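Local coordinates for protein 5-oxopent-3-ene-1,2,5-tricarboxylate decarboxylase (Exiguobacterium antarcticum B7, PDB 6IYM) that belongs to the fumarylacetoacetate hydrolase family of metal-dependent enzymes and holds a magnesium ion in a carboxylate-lined site, at residues A64-P69 with C178-V183. Sequence-based numbering, arbitrary orientation.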
loop_
_atom_site.group_PDB
_atom_site.type_symbol
_atom_site.label_atom_id
_atom_site.label_comp_id
_atom_site.label_asym_id
_atom_site.label_seq_id
_atom_site.Cartn_x
_atom_site.Cartn_y
_atom_site.Cartn_z
ATOM N N ALA A 64 12.479 13.980 -1.696
ATOM C CA ALA A 64 12.297 12.588 -1.230
ATOM C C ALA A 64 13.061 11.685 -2.201
ATOM O O ALA A 64 13.118 11.977 -3.385
ATOM C CB ALA A 64 10.829 12.260 -1.171
ATOM N N PRO A 65 13.750 10.614 -1.764
ATOM C CA PRO A 65 14.451 9.743 -2.709
ATOM C C PRO A 65 13.616 9.342 -3.939
ATOM O O PRO A 65 14.110 9.467 -5.025
ATOM C CB PRO A 65 14.859 8.591 -1.775
ATOM C CG PRO A 65 15.216 9.314 -0.504
ATOM C CD PRO A 65 14.059 10.283 -0.365
ATOM N N TYR A 66 12.368 8.913 -3.746
ATOM C CA TYR A 66 11.394 8.671 -4.846
ATOM C C TYR A 66 10.011 8.526 -4.227
ATOM O O TYR A 66 9.931 8.571 -2.980
ATOM C CB TYR A 66 11.765 7.417 -5.638
ATOM C CG TYR A 66 11.969 6.206 -4.767
ATOM C CD1 TYR A 66 10.907 5.434 -4.344
ATOM C CD2 TYR A 66 13.231 5.872 -4.317
ATOM C CE1 TYR A 66 11.104 4.314 -3.552
ATOM C CE2 TYR A 66 13.447 4.768 -3.516
ATOM C CZ TYR A 66 12.382 3.986 -3.135
ATOM O OH TYR A 66 12.616 2.901 -2.345
ATOM N N LEU A 67 8.985 8.449 -5.066
ATOM C CA LEU A 67 7.601 8.087 -4.672
ATOM C C LEU A 67 7.531 6.564 -4.668
ATOM O O LEU A 67 7.696 5.926 -5.708
ATOM C CB LEU A 67 6.604 8.718 -5.647
ATOM C CG LEU A 67 5.128 8.517 -5.297
ATOM C CD1 LEU A 67 4.732 9.355 -4.092
ATOM C CD2 LEU A 67 4.233 8.846 -6.488
ATOM N N PRO A 68 7.361 5.916 -3.495
ATOM C CA PRO A 68 7.433 4.464 -3.434
ATOM C C PRO A 68 6.328 3.921 -4.340
ATOM O O PRO A 68 5.219 4.449 -4.359
ATOM C CB PRO A 68 7.226 4.104 -1.956
ATOM C CG PRO A 68 7.264 5.415 -1.198
ATOM C CD PRO A 68 6.998 6.513 -2.209
ATOM N N PRO A 69 6.612 2.885 -5.151
ATOM C CA PRO A 69 5.622 2.358 -6.092
ATOM C C PRO A 69 4.447 1.669 -5.375
ATOM O O PRO A 69 3.421 1.460 -5.990
ATOM C CB PRO A 69 6.465 1.364 -6.910
ATOM C CG PRO A 69 7.509 0.875 -5.921
ATOM C CD PRO A 69 7.886 2.145 -5.181
ATOM N N CYS A 178 4.608 11.077 6.095
ATOM C CA CYS A 178 5.775 10.194 5.826
ATOM C C CYS A 178 6.953 10.957 5.224
ATOM O O CYS A 178 7.341 10.724 4.077
ATOM C CB CYS A 178 5.358 9.005 4.960
ATOM S SG CYS A 178 6.525 7.629 5.084
ATOM N N PRO A 179 7.645 11.816 6.013
ATOM C CA PRO A 179 8.984 12.274 5.673
ATOM C C PRO A 179 9.874 11.095 5.312
ATOM O O PRO A 179 9.851 10.097 6.027
ATOM C CB PRO A 179 9.515 12.883 6.975
ATOM C CG PRO A 179 8.254 13.424 7.613
ATOM C CD PRO A 179 7.194 12.393 7.286
ATOM N N PHE A 180 10.630 11.250 4.235
ATOM C CA PHE A 180 11.470 10.193 3.647
ATOM C C PHE A 180 12.712 10.851 3.066
ATOM O O PHE A 180 12.571 11.696 2.200
ATOM C CB PHE A 180 10.636 9.430 2.620
ATOM C CG PHE A 180 11.375 8.410 1.793
ATOM C CD1 PHE A 180 12.239 7.513 2.385
ATOM C CD2 PHE A 180 11.051 8.219 0.451
ATOM C CE1 PHE A 180 12.866 6.541 1.620
ATOM C CE2 PHE A 180 11.649 7.218 -0.303
ATOM C CZ PHE A 180 12.589 6.410 0.270
ATOM N N GLY A 181 13.894 10.461 3.527
ATOM C CA GLY A 181 15.161 10.945 2.955
ATOM C C GLY A 181 16.229 11.033 4.025
ATOM O O GLY A 181 16.079 10.374 5.061
ATOM N N PRO A 182 17.272 11.881 3.853
ATOM C CA PRO A 182 17.456 12.715 2.660
ATOM C C PRO A 182 18.155 12.019 1.485
ATOM O O PRO A 182 18.172 12.534 0.407
ATOM C CB PRO A 182 18.416 13.815 3.103
ATOM C CG PRO A 182 19.215 13.184 4.242
ATOM C CD PRO A 182 18.309 12.140 4.869
ATOM N N VAL A 183 18.793 10.905 1.772
ATOM C CA VAL A 183 19.691 10.191 0.829
ATOM C C VAL A 183 19.490 8.705 1.119
ATOM O O VAL A 183 18.938 8.364 2.186
ATOM C CB VAL A 183 21.166 10.623 1.003
ATOM C CG1 VAL A 183 21.332 12.129 1.077
ATOM C CG2 VAL A 183 21.832 10.004 2.219
#
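The ring of F180 carries P65 on one face and meets the backbone O of Y66 at its edge, while its own edge points into a face of the Y66 ring. This last pair is a T-shaped stack, with centroids 5.5 Å apart and planes at 85°; CE2 of F180 stands over the centre of the tyrosine ring. The contact joins the loop between helix 36-41 and strand 72-75 to strand 178-186 of the large mixed sheet in this fumarylacetoacetate hydrolase fold. P65 makes a CH-pi contact, its CD lying 3.8 Å from the F180 centroid and 15° off the ring normal, and its CB lies 3.8 Å from both CZ and CE2 of F180, beyond the rim of the ring. With CG anti to the backbone N (chi1 173°), the F180 side chain reaches the loop, where I104 of strand 104-105 and I153 of strand 147-158 also touch it. Y66 packs on L37 and I40 of helix 36-41, and the hydrogen bond from its OH to G234 O ties down the far end of the ring. Beyond F180 the strand reaches G181, whose CA lies 3.6 Å from P65 CD. The cis peptide before P182 follows, where the chain turns a corner. A64 CA directs its hydrogen at F180 O, 3.6 Å away, and the ring atom CD of P65 sits 3.3 Å from that same oxygen.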